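Local coordinates for protein Exo-arabinanase (Penicillium chrysogenum, PDB 3A72) that hydrolyses alpha-1,5-linked arabinan from the chain end, probably releasing arabinobiose, at residues C163-Q168 with T177-V182; T147-P152 with D167-A172; V193-Y198 with Y218-E223; F130-A135 with K187-V192. One frame throughout, in Å; residues are numbered along the deposited sequence.

The six four-stranded sheets of this chain form a beta propeller, and contacts 1 to 4 sample one blade and its two junctions. Contacts 1 and 2, with centres about 8 Å apart, lie within the blade of strands 149-157, 160-167, 177-183 and 193-196 and share Asp167 and Gln168. Contact 3, centred about 9 Å from contact 1, joins that blade to the following one through strand 218-225; contact 4, about 12 Å from contact 1, joins it to the preceding one through strand 129-137. The segments of contact 4 bracket contacts 1 and 2 along the chain, and contact 3 follows. Contacts 2 and 3 both reach the bound arabinofuranose, which is therefore held between adjacent blades, by Glu151 from one and Glu223 from the next.

Contact 1 of 4, residues C163-Q168 with T177-V182; sequences CYYSDQ and TMVHQV
Tyr165 and Val179 face one another at the middle of an antiparallel hairpin and show how a hydrogen-bonded pair ties two strands. Tyr165 N gives a hydrogen bond to Val179 O and Val179 N returns one to Tyr165 O, both 2.9 Å long. The same double link recurs two residues to each side, at Cys163 with Gln181 and at Asp167 with Thr177. At the intervening non-hydrogen-bonded pairs the alpha carbons move closer, and His180 CA comes 3.1 Å from Cys163 O in a CA-H...O contact.

Apolar packing on the face of Tyr165, Val179 and Gln181 centres on the Tyr165 ring. Both Tyr165 CG (chi1 59°) and Val179 CG2 sit between their own backbone N and carbonyl carbon, which lays the methyl over the phenol ring, 3.5 Å from its centroid in a CH-pi contact. Val179 CG1 turns instead to Asp167 CB, 3.8 Å away.

One side-chain hydrogen bond crosses between the strands, at the edge of that ring: Gln181 NE2 meets Tyr165 OH at 2.6 Å, a short, bent bond tilted 24° from the amide plane. On the other face, the Tyr164 and His180 side chains run side by side, their rings oblique at 65°, with Tyr164 CD1 against His180 CB; Tyr164 OH and His180 NE2 reach the carbonyls of Pro245 and Glu246.

These are the blade's two middle strands. Strand 149-157 flanks 160-167, where Ser166 OG bonds Glu151 OE1 beside the bound sugar, while strand 193-196 flanks 177-183; strand 204-212 of the next blade packs against Tyr164, Ser166 and Met178.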
# COMPACT_ATOMS: atom_id res chain seq x y z
N CYS A 163 -5.39 8.28 -7.46
CA CYS A 163 -5.57 7.57 -6.20
C CYS A 163 -6.50 6.37 -6.46
O CYS A 163 -7.66 6.55 -6.78
CB CYS A 163 -6.18 8.45 -5.13
SG CYS A 163 -6.31 7.59 -3.54
N TYR A 164 -5.90 5.19 -6.38
CA TYR A 164 -6.65 3.92 -6.40
C TYR A 164 -7.08 3.60 -4.99
O TYR A 164 -6.31 3.80 -4.05
CB TYR A 164 -5.78 2.80 -6.93
CG TYR A 164 -5.12 3.00 -8.29
CD1 TYR A 164 -5.76 2.66 -9.46
CD2 TYR A 164 -3.82 3.54 -8.35
CE1 TYR A 164 -5.13 2.85 -10.68
CE2 TYR A 164 -3.19 3.70 -9.56
CZ TYR A 164 -3.84 3.36 -10.74
OH TYR A 164 -3.16 3.53 -11.92
N TYR A 165 -8.28 3.02 -4.82
CA TYR A 165 -8.74 2.65 -3.47
C TYR A 165 -9.84 1.63 -3.61
O TYR A 165 -10.37 1.36 -4.68
CB TYR A 165 -9.12 3.87 -2.63
CG TYR A 165 -10.22 4.75 -3.19
CD1 TYR A 165 -11.54 4.56 -2.80
CD2 TYR A 165 -9.97 5.78 -4.10
CE1 TYR A 165 -12.54 5.36 -3.30
CE2 TYR A 165 -10.95 6.58 -4.57
CZ TYR A 165 -12.24 6.38 -4.19
OH TYR A 165 -13.24 7.17 -4.70
N SER A 166 -10.17 1.00 -2.46
CA SER A 166 -11.26 0.06 -2.36
C SER A 166 -12.55 0.78 -1.95
O SER A 166 -12.48 1.69 -1.11
CB SER A 166 -10.95 -1.03 -1.35
OG SER A 166 -9.69 -1.63 -1.60
N ASP A 167 -13.68 0.38 -2.52
CA ASP A 167 -14.91 1.14 -2.39
C ASP A 167 -16.07 0.23 -2.11
O ASP A 167 -16.33 -0.69 -2.90
CB ASP A 167 -15.14 1.91 -3.69
CG ASP A 167 -16.20 2.95 -3.66
OD1 ASP A 167 -16.82 3.15 -2.57
OD2 ASP A 167 -16.42 3.62 -4.69
N GLN A 168 -16.81 0.45 -1.04
CA GLN A 168 -18.03 -0.24 -0.75
C GLN A 168 -19.28 0.61 -1.01
O GLN A 168 -20.41 0.15 -0.72
CB GLN A 168 -18.06 -0.76 0.69
CG GLN A 168 -17.05 -1.89 0.94
CD GLN A 168 -17.23 -2.56 2.26
OE1 GLN A 168 -18.41 -2.88 2.71
NE2 GLN A 168 -16.22 -2.92 2.90
N THR A 177 -15.81 -3.01 -4.51
CA THR A 177 -15.11 -2.82 -5.77
C THR A 177 -13.79 -2.16 -5.52
O THR A 177 -13.48 -1.73 -4.39
CB THR A 177 -15.93 -1.96 -6.76
OG1 THR A 177 -15.95 -0.64 -6.25
CG2 THR A 177 -17.33 -2.54 -6.94
N MET A 178 -12.97 -1.98 -6.57
CA MET A 178 -11.85 -1.05 -6.49
C MET A 178 -12.02 -0.02 -7.62
O MET A 178 -12.51 -0.34 -8.73
CB MET A 178 -10.51 -1.73 -6.60
CG MET A 178 -10.27 -2.67 -5.42
SD MET A 178 -8.77 -3.67 -5.57
CE MET A 178 -9.17 -4.54 -7.06
N VAL A 179 -11.64 1.18 -7.32
CA VAL A 179 -11.89 2.39 -8.11
C VAL A 179 -10.68 3.28 -8.11
O VAL A 179 -9.71 3.07 -7.35
CB VAL A 179 -13.12 3.15 -7.55
CG1 VAL A 179 -14.34 2.25 -7.44
CG2 VAL A 179 -12.80 3.78 -6.23
N HIS A 180 -10.77 4.38 -8.86
CA HIS A 180 -9.80 5.44 -8.70
C HIS A 180 -10.47 6.80 -8.98
O HIS A 180 -11.52 6.88 -9.61
CB HIS A 180 -8.51 5.30 -9.57
CG HIS A 180 -8.79 5.45 -11.02
ND1 HIS A 180 -8.85 6.54 -11.82
CD2 HIS A 180 -8.99 4.39 -11.83
CE1 HIS A 180 -9.12 6.12 -13.10
NE2 HIS A 180 -9.21 4.79 -13.09
N GLN A 181 -9.79 7.85 -8.54
CA GLN A 181 -10.05 9.21 -8.95
C GLN A 181 -8.73 9.84 -9.36
O GLN A 181 -7.65 9.44 -8.89
CB GLN A 181 -10.75 10.02 -7.88
CG GLN A 181 -12.14 9.52 -7.56
CD GLN A 181 -12.83 10.25 -6.46
OE1 GLN A 181 -13.30 11.45 -6.64
NE2 GLN A 181 -12.92 9.66 -5.35
N VAL A 182 -8.82 10.87 -10.22
CA VAL A 182 -7.65 11.54 -10.77
C VAL A 182 -7.73 13.02 -10.49
O VAL A 182 -8.82 13.60 -10.47
CB VAL A 182 -7.55 11.32 -12.29
CG1 VAL A 182 -6.26 11.82 -12.84
CG2 VAL A 182 -7.77 9.84 -12.56

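Contact 2 of 4, residues T147-P152 with D167-A172; sequences TPVWEP and DQRDNA. With AHR (alpha-L-arabinofuranose), chain B.
Thr147 and Gln168, which bury the most surface here, show how the mouth of a propeller blade passes from strand pairing to loop packing. The last regular step is Val149 opposite Asp167, a non-hydrogen-bonded antiparallel pair; just beyond it Gln168 N donates to Pro148 O, 2.8 Å away. The Gln168 chain then runs extended beyond CG and crosses the proline ring, its CB 3.7 Å from Pro148 CD.

Thr147 leans on the loop: its methyl CG2 rests against the amide of Asn171, 3.6 Å from Asn171 CG, an amide whose ND2 is bonded to Gly145 O. Its carbonyl oxygen lies 3.3 Å from Arg169 CG.

A bend at chi3 (-58°) brings the Arg169 guanidinium against Val149, whose CG1 lies over one of its faces, 3.4 Å from Arg169 NE. The group is kept in place by Asp167, gripped side-on, with NE bonded to OD1 (2.8 Å) and NH2 to OD2 (3.0 Å). Arg169 N also reaches Asp167 OD1, closing an Asx turn from the face opposite to NE.

Trp150 adds the ligand wall. Pro148 CB backs one face of the indole, while C5 of the arabinofuranose lies over the centre of the other, 3.6 Å above its plane; Glu151 and Gln176 also line the sugar. An ion pair folded into its own turn, with NH1 of Arg169 spent on Ala136 O, would fix the loop's shape at the edge of the pocket, so a charged brace on the loop after strand 160-167 lies beside an aromatic sugar platform on strand 149-157.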
# COMPACT_ATOMS: atom_id res chain seq x y z
N THR A 147 -20.88 1.08 3.55
CA THR A 147 -20.36 1.87 2.46
C THR A 147 -19.00 2.53 2.70
O THR A 147 -18.77 3.62 2.16
CB THR A 147 -21.40 2.95 2.08
OG1 THR A 147 -21.65 3.79 3.21
CG2 THR A 147 -22.71 2.34 1.59
N PRO A 148 -18.04 1.93 3.41
CA PRO A 148 -16.73 2.58 3.56
C PRO A 148 -15.92 2.64 2.27
O PRO A 148 -16.13 1.90 1.31
CB PRO A 148 -16.01 1.66 4.58
CG PRO A 148 -16.63 0.29 4.32
CD PRO A 148 -18.07 0.63 4.09
N VAL A 149 -14.91 3.51 2.33
CA VAL A 149 -13.81 3.52 1.41
C VAL A 149 -12.53 3.17 2.18
O VAL A 149 -12.45 3.37 3.41
CB VAL A 149 -13.65 4.88 0.71
CG1 VAL A 149 -14.85 5.16 -0.16
CG2 VAL A 149 -13.39 6.02 1.69
N TRP A 150 -11.53 2.62 1.47
CA TRP A 150 -10.35 2.08 2.13
C TRP A 150 -9.10 2.16 1.25
O TRP A 150 -9.17 2.07 0.02
CB TRP A 150 -10.56 0.65 2.39
CG TRP A 150 -11.79 -0.01 2.90
CD1 TRP A 150 -12.74 -0.66 2.17
CD2 TRP A 150 -12.17 -0.16 4.28
NE1 TRP A 150 -13.65 -1.16 3.02
CE2 TRP A 150 -13.34 -0.92 4.32
CE3 TRP A 150 -11.62 0.29 5.48
CZ2 TRP A 150 -13.96 -1.29 5.49
CZ3 TRP A 150 -12.23 -0.10 6.67
CH2 TRP A 150 -13.38 -0.89 6.65
N GLU A 151 -7.93 2.15 1.88
CA GLU A 151 -6.70 1.61 1.26
C GLU A 151 -6.21 2.41 0.03
O GLU A 151 -6.01 1.84 -1.05
CB GLU A 151 -6.87 0.15 0.93
CG GLU A 151 -7.11 -0.73 2.17
CD GLU A 151 -8.04 -1.87 1.97
OE1 GLU A 151 -8.63 -2.09 0.91
OE2 GLU A 151 -8.25 -2.67 2.99
N PRO A 152 -5.92 3.69 0.18
CA PRO A 152 -5.41 4.46 -0.95
C PRO A 152 -4.02 4.00 -1.42
O PRO A 152 -3.15 3.61 -0.60
CB PRO A 152 -5.30 5.89 -0.43
CG PRO A 152 -5.13 5.71 1.07
CD PRO A 152 -6.03 4.54 1.41
N ASP A 167 -13.68 0.38 -2.52
CA ASP A 167 -14.91 1.14 -2.39
C ASP A 167 -16.07 0.23 -2.11
O ASP A 167 -16.33 -0.69 -2.90
CB ASP A 167 -15.14 1.91 -3.69
CG ASP A 167 -16.20 2.95 -3.66
OD1 ASP A 167 -16.82 3.15 -2.57
OD2 ASP A 167 -16.42 3.62 -4.69
N GLN A 168 -16.81 0.45 -1.04
CA GLN A 168 -18.03 -0.24 -0.75
C GLN A 168 -19.28 0.61 -1.01
O GLN A 168 -20.41 0.15 -0.72
CB GLN A 168 -18.06 -0.76 0.69
CG GLN A 168 -17.05 -1.89 0.94
CD GLN A 168 -17.23 -2.56 2.26
OE1 GLN A 168 -18.41 -2.88 2.71
NE2 GLN A 168 -16.22 -2.92 2.90
N ARG A 169 -19.15 1.81 -1.57
CA ARG A 169 -20.29 2.68 -1.68
C ARG A 169 -21.34 2.21 -2.70
O ARG A 169 -22.51 2.57 -2.56
CB ARG A 169 -19.86 4.12 -1.98
CG ARG A 169 -19.15 4.79 -0.86
CD ARG A 169 -18.46 6.10 -1.18
NE ARG A 169 -17.49 5.87 -2.25
CZ ARG A 169 -16.74 6.80 -2.78
NH1 ARG A 169 -16.69 8.03 -2.33
NH2 ARG A 169 -16.06 6.42 -3.83
N ASP A 170 -20.96 1.42 -3.69
CA ASP A 170 -21.98 0.89 -4.62
C ASP A 170 -22.57 -0.42 -4.09
O ASP A 170 -22.53 -1.47 -4.73
CB ASP A 170 -21.38 0.73 -5.98
CG ASP A 170 -22.37 0.59 -7.16
OD1 ASP A 170 -23.57 0.73 -6.86
OD2 ASP A 170 -21.79 0.38 -8.29
N ASN A 171 -23.15 -0.30 -2.89
CA ASN A 171 -23.52 -1.47 -2.07
C ASN A 171 -24.77 -2.15 -2.60
O ASN A 171 -25.11 -3.24 -2.28
CB ASN A 171 -23.69 -1.04 -0.61
CG ASN A 171 -24.70 0.05 -0.37
OD1 ASN A 171 -25.05 0.92 -1.14
ND2 ASN A 171 -25.24 0.12 0.83
N ALA A 172 -25.54 -1.48 -3.45
CA ALA A 172 -26.70 -2.21 -3.99
C ALA A 172 -26.27 -3.29 -4.96
O ALA A 172 -27.06 -4.20 -5.21
CB ALA A 172 -27.63 -1.26 -4.69
O5 AHR B . -10.43 -4.07 6.82
C5 AHR B . -10.72 -3.47 5.51
C4 AHR B . -10.79 -4.58 4.50
O4 AHR B . -9.47 -5.11 4.32
C3 AHR B . -11.23 -4.10 3.12
O3 AHR B . -12.66 -4.15 3.02
C2 AHR B . -10.53 -5.11 2.18
O2 AHR B . -10.15 -4.55 0.93
C1 AHR B . -9.33 -5.62 2.99
O1 AHR B . -9.40 -7.07 3.13

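Contact 3 of 4, residues V193-Y198 with Y218-E223; sequences VEDVTY and YFYVYE. With AHR (alpha-L-arabinofuranose), chain B.
Tyr222 carries CG between its backbone N and carbonyl carbon (chi1 57°), while Tyr198 has CG beside its own N (chi1 -72°); the two phenols thereby approach from opposite directions and meet at their hydroxyls. This is a blade-to-blade junction of the six-bladed beta propeller, joining edge strand 193-196 and the residues just after it to strand 218-225 of the next blade. The strands are not paired: their axes, inclined at 76°, come no closer than 10.3 Å, and side chains and one bridging water span the gap.

Tyr198 OH and Tyr222 OH are hydrogen-bonded at 2.7 Å, each oxygen lying in the plane of the other's ring. Arg240 fixes both, NH2 on Tyr198 and NE on Tyr222, and the Tyr198 ring is stacked on Tyr224. Between Tyr220 and Tyr222, Val196 divides its methyls: CG2 packs against Tyr220 CE2 at 3.7 Å, and CG1 against Tyr222 CE1 at 4.1 Å. A classic bulge, with Asp195 and Val196 both opposite Met178, turns both residues toward the neighbouring blade.

Further along, Glu223 OE2 accepts a bond from O1 of the arabinofuranose. A water bridges the segments, donating to Asp195 OD2 at 2.7 Å and hydrogen-bonded to Tyr220 OH in its ring plane.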
# COMPACT_ATOMS: atom_id res chain seq x y z
N VAL A 193 -14.07 6.31 -10.95
CA VAL A 193 -13.96 5.36 -12.07
C VAL A 193 -13.86 3.97 -11.51
O VAL A 193 -12.96 3.68 -10.72
CB VAL A 193 -12.74 5.70 -12.95
CG1 VAL A 193 -12.61 4.69 -14.07
CG2 VAL A 193 -12.88 7.09 -13.50
N GLU A 194 -14.79 3.08 -11.90
CA GLU A 194 -14.72 1.69 -11.47
C GLU A 194 -13.63 0.94 -12.21
O GLU A 194 -13.59 0.94 -13.44
CB GLU A 194 -16.06 1.00 -11.70
CG GLU A 194 -17.20 1.67 -10.98
CD GLU A 194 -17.20 1.38 -9.52
OE1 GLU A 194 -16.61 0.44 -8.96
OE2 GLU A 194 -17.98 2.10 -8.84
N ASP A 195 -12.73 0.33 -11.49
CA ASP A 195 -11.63 -0.43 -12.07
C ASP A 195 -11.87 -1.94 -12.04
O ASP A 195 -11.66 -2.62 -13.04
CB ASP A 195 -10.34 -0.06 -11.34
CG ASP A 195 -9.83 1.30 -11.68
OD1 ASP A 195 -10.11 1.80 -12.80
OD2 ASP A 195 -9.10 1.89 -10.82
N VAL A 196 -12.25 -2.45 -10.86
CA VAL A 196 -12.43 -3.87 -10.69
C VAL A 196 -13.81 -4.10 -10.04
O VAL A 196 -14.02 -3.70 -8.88
CB VAL A 196 -11.31 -4.54 -9.89
CG1 VAL A 196 -11.63 -6.02 -9.70
CG2 VAL A 196 -9.97 -4.34 -10.56
N THR A 197 -14.71 -4.70 -10.80
CA THR A 197 -16.02 -5.12 -10.34
C THR A 197 -16.27 -6.53 -10.81
O THR A 197 -15.78 -6.93 -11.88
CB THR A 197 -17.15 -4.21 -10.85
OG1 THR A 197 -17.35 -4.42 -12.22
CG2 THR A 197 -16.85 -2.72 -10.65
N TYR A 198 -17.07 -7.26 -10.04
CA TYR A 198 -17.46 -8.66 -10.39
C TYR A 198 -18.96 -8.81 -10.23
O TYR A 198 -19.60 -8.17 -9.39
CB TYR A 198 -16.68 -9.67 -9.50
CG TYR A 198 -15.23 -9.75 -9.88
CD1 TYR A 198 -14.85 -10.41 -11.05
CD2 TYR A 198 -14.21 -9.17 -9.15
CE1 TYR A 198 -13.54 -10.48 -11.45
CE2 TYR A 198 -12.91 -9.23 -9.54
CZ TYR A 198 -12.57 -9.91 -10.68
OH TYR A 198 -11.25 -9.95 -11.05
N TYR A 218 1.55 -1.38 -16.79
CA TYR A 218 1.35 -1.27 -15.35
C TYR A 218 0.82 -2.59 -14.85
O TYR A 218 -0.11 -3.17 -15.43
CB TYR A 218 0.38 -0.14 -14.99
CG TYR A 218 0.90 1.23 -15.34
CD1 TYR A 218 1.47 2.06 -14.36
CD2 TYR A 218 0.86 1.72 -16.65
CE1 TYR A 218 1.94 3.32 -14.68
CE2 TYR A 218 1.34 2.97 -16.95
CZ TYR A 218 1.88 3.78 -16.00
OH TYR A 218 2.35 5.02 -16.32
N PHE A 219 1.42 -3.06 -13.75
CA PHE A 219 1.05 -4.28 -13.02
C PHE A 219 0.20 -3.87 -11.82
O PHE A 219 0.70 -3.25 -10.89
CB PHE A 219 2.32 -5.01 -12.62
CG PHE A 219 2.16 -6.28 -11.87
CD1 PHE A 219 2.06 -7.49 -12.57
CD2 PHE A 219 2.09 -6.34 -10.49
CE1 PHE A 219 1.89 -8.67 -11.89
CE2 PHE A 219 1.95 -7.53 -9.81
CZ PHE A 219 1.85 -8.70 -10.51
N TYR A 220 -1.08 -4.18 -11.90
CA TYR A 220 -2.10 -3.83 -10.90
C TYR A 220 -2.43 -5.09 -10.15
O TYR A 220 -3.04 -6.00 -10.76
CB TYR A 220 -3.28 -3.21 -11.64
CG TYR A 220 -4.50 -2.85 -10.84
CD1 TYR A 220 -4.80 -1.51 -10.56
CD2 TYR A 220 -5.39 -3.79 -10.38
CE1 TYR A 220 -5.94 -1.17 -9.83
CE2 TYR A 220 -6.52 -3.47 -9.67
CZ TYR A 220 -6.80 -2.16 -9.40
OH TYR A 220 -7.95 -1.90 -8.71
N VAL A 221 -2.09 -5.21 -8.89
CA VAL A 221 -2.29 -6.42 -8.10
C VAL A 221 -3.32 -6.11 -7.01
O VAL A 221 -3.44 -5.00 -6.50
CB VAL A 221 -0.96 -6.94 -7.54
CG1 VAL A 221 -0.38 -6.07 -6.43
CG2 VAL A 221 -1.05 -8.41 -7.09
N TYR A 222 -4.06 -7.17 -6.65
CA TYR A 222 -5.12 -7.06 -5.66
C TYR A 222 -5.40 -8.42 -5.06
O TYR A 222 -5.01 -9.46 -5.60
CB TYR A 222 -6.37 -6.50 -6.30
CG TYR A 222 -6.99 -7.21 -7.49
CD1 TYR A 222 -8.12 -7.99 -7.37
CD2 TYR A 222 -6.45 -7.02 -8.75
CE1 TYR A 222 -8.70 -8.60 -8.48
CE2 TYR A 222 -7.05 -7.59 -9.87
CZ TYR A 222 -8.16 -8.38 -9.73
OH TYR A 222 -8.73 -8.90 -10.88
N GLU A 223 -6.09 -8.41 -3.89
CA GLU A 223 -6.68 -9.64 -3.38
C GLU A 223 -8.06 -9.77 -3.98
O GLU A 223 -8.83 -8.79 -4.05
CB GLU A 223 -6.73 -9.68 -1.84
CG GLU A 223 -7.63 -8.60 -1.22
CD GLU A 223 -7.73 -8.64 0.28
OE1 GLU A 223 -6.83 -9.24 0.97
OE2 GLU A 223 -8.72 -8.04 0.79
O5 AHR B . -10.43 -4.07 6.82
C5 AHR B . -10.72 -3.47 5.51
C4 AHR B . -10.79 -4.58 4.50
O4 AHR B . -9.47 -5.11 4.32
C3 AHR B . -11.23 -4.10 3.12
O3 AHR B . -12.66 -4.15 3.02
C2 AHR B . -10.53 -5.11 2.18
O2 AHR B . -10.15 -4.55 0.93
C1 AHR B . -9.33 -5.62 2.99
O1 AHR B . -9.40 -7.07 3.13
O HOH W 1 -8.48 0.75 -8.48

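Contact 4 of 4, residues F130-A135 with K187-V192; sequences FVSHIA and KNWGPV
Trp189 reaches from a loop into the edge of strand 129-137 and illustrates how one indole can serve a propeller seam with both its face and its rim. Over the face lies Ile134: its CG2 methyl sits almost straight above the six-membered ring, 3.9 Å from the centroid, a CH-pi contact. Ile134 CG1 adds a second touch, 3.6 Å from Trp189 CZ2. Because CG1 is beside the backbone N (chi1 -52°) and CG2 beside the carbonyl carbon, the two branches spread across the benzo half of the indole.

At the rim, Trp189 NE1 donates to Ser132 OG over 3.2 Å, nearly straight at 174° and in the plane of the ring. The serine oxygen is itself hydrogen-bonded to Leu186 O, so the loop holds the acceptor that its own tryptophan uses. Further out, Lys187 is packed loosely, CG lying 4.3 Å from Val131 CG1.

Two classic bulges shape the strand side: Val131 and Ser132 both face Leu118, and Ile134 and Ala135 both face Ile116, each opposite strand 114-121. The loop is tied back by Asp185 OD1, which accepts from Lys187 N and Asn188 N. Strand 129-137 is the outer strand of its blade; beyond it, Cys163 of strand 160-167 touches both Ile134 and Trp189, and Thr183 of strand 177-183 packs on the indole.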
# COMPACT_ATOMS: atom_id res chain seq x y z
N PHE A 130 -2.80 20.01 5.34
CA PHE A 130 -3.96 19.39 4.65
C PHE A 130 -4.09 19.99 3.25
O PHE A 130 -4.01 21.21 3.10
CB PHE A 130 -5.23 19.63 5.46
CG PHE A 130 -6.51 19.23 4.73
CD1 PHE A 130 -6.85 17.93 4.59
CD2 PHE A 130 -7.34 20.19 4.20
CE1 PHE A 130 -7.97 17.58 3.90
CE2 PHE A 130 -8.48 19.84 3.51
CZ PHE A 130 -8.81 18.52 3.35
N VAL A 131 -4.35 19.14 2.26
CA VAL A 131 -4.60 19.57 0.89
C VAL A 131 -6.03 19.35 0.47
O VAL A 131 -6.69 20.32 0.01
CB VAL A 131 -3.62 18.88 -0.10
CG1 VAL A 131 -3.89 19.42 -1.49
CG2 VAL A 131 -2.17 19.09 0.28
N SER A 132 -6.57 18.13 0.57
CA SER A 132 -7.92 17.88 0.11
C SER A 132 -8.45 16.56 0.68
O SER A 132 -7.69 15.70 1.11
CB SER A 132 -7.97 17.87 -1.40
OG SER A 132 -7.21 16.81 -1.85
N HIS A 133 -9.78 16.45 0.61
CA HIS A 133 -10.41 15.15 0.71
C HIS A 133 -10.37 14.49 -0.66
O HIS A 133 -10.65 15.14 -1.66
CB HIS A 133 -11.88 15.29 1.06
CG HIS A 133 -12.13 15.93 2.37
ND1 HIS A 133 -12.29 17.28 2.72
CD2 HIS A 133 -12.23 15.27 3.51
CE1 HIS A 133 -12.48 17.37 4.05
NE2 HIS A 133 -12.44 16.14 4.56
N ILE A 134 -10.05 13.20 -0.70
CA ILE A 134 -10.12 12.42 -1.96
C ILE A 134 -11.50 11.78 -2.08
O ILE A 134 -12.19 11.96 -3.07
CB ILE A 134 -8.97 11.37 -1.99
CG1 ILE A 134 -7.61 12.01 -1.72
CG2 ILE A 134 -9.03 10.64 -3.31
CD1 ILE A 134 -6.40 11.13 -1.90
N ALA A 135 -11.89 11.01 -1.05
CA ALA A 135 -13.11 10.20 -1.13
C ALA A 135 -13.54 9.85 0.27
O ALA A 135 -12.70 9.47 1.08
CB ALA A 135 -12.83 8.91 -1.91
N LYS A 187 -6.24 19.15 -5.54
CA LYS A 187 -7.30 19.80 -4.85
C LYS A 187 -8.64 19.38 -5.38
O LYS A 187 -9.55 19.17 -4.57
CB LYS A 187 -7.15 21.33 -5.04
CG LYS A 187 -5.87 21.85 -4.38
CD LYS A 187 -5.70 23.27 -4.81
CE LYS A 187 -4.58 24.05 -4.16
NZ LYS A 187 -4.70 25.52 -4.49
N ASN A 188 -8.76 19.27 -6.66
CA ASN A 188 -10.03 18.95 -7.28
C ASN A 188 -9.88 17.57 -7.86
O ASN A 188 -8.95 17.37 -8.64
CB ASN A 188 -10.39 19.94 -8.38
CG ASN A 188 -10.58 21.31 -7.78
OD1 ASN A 188 -11.68 21.47 -7.27
ND2 ASN A 188 -9.59 22.21 -7.87
N TRP A 189 -10.79 16.66 -7.46
CA TRP A 189 -10.72 15.29 -7.94
C TRP A 189 -11.86 15.00 -8.97
O TRP A 189 -12.98 15.47 -8.83
CB TRP A 189 -10.79 14.29 -6.81
CG TRP A 189 -9.61 14.42 -5.89
CD1 TRP A 189 -9.45 15.29 -4.85
CD2 TRP A 189 -8.39 13.61 -5.98
NE1 TRP A 189 -8.25 15.03 -4.33
CE2 TRP A 189 -7.55 14.05 -4.95
CE3 TRP A 189 -7.97 12.57 -6.82
CZ2 TRP A 189 -6.30 13.50 -4.73
CZ3 TRP A 189 -6.71 12.01 -6.60
CH2 TRP A 189 -5.88 12.46 -5.57
N GLY A 190 -11.54 14.22 -10.02
CA GLY A 190 -12.51 13.83 -10.99
C GLY A 190 -13.45 12.76 -10.44
O GLY A 190 -13.33 12.33 -9.29
N PRO A 191 -14.35 12.28 -11.28
CA PRO A 191 -15.32 11.35 -10.78
C PRO A 191 -14.72 9.98 -10.46
O PRO A 191 -13.64 9.61 -10.93
CB PRO A 191 -16.33 11.25 -11.89
CG PRO A 191 -15.63 11.78 -13.08
CD PRO A 191 -14.48 12.61 -12.68
N VAL A 192 -15.45 9.23 -9.67
CA VAL A 192 -15.07 7.86 -9.38
C VAL A 192 -15.13 7.02 -10.65
O VAL A 192 -16.16 6.96 -11.32
CB VAL A 192 -16.00 7.26 -8.27
CG1 VAL A 192 -15.64 5.82 -8.00
CG2 VAL A 192 -15.86 8.15 -7.02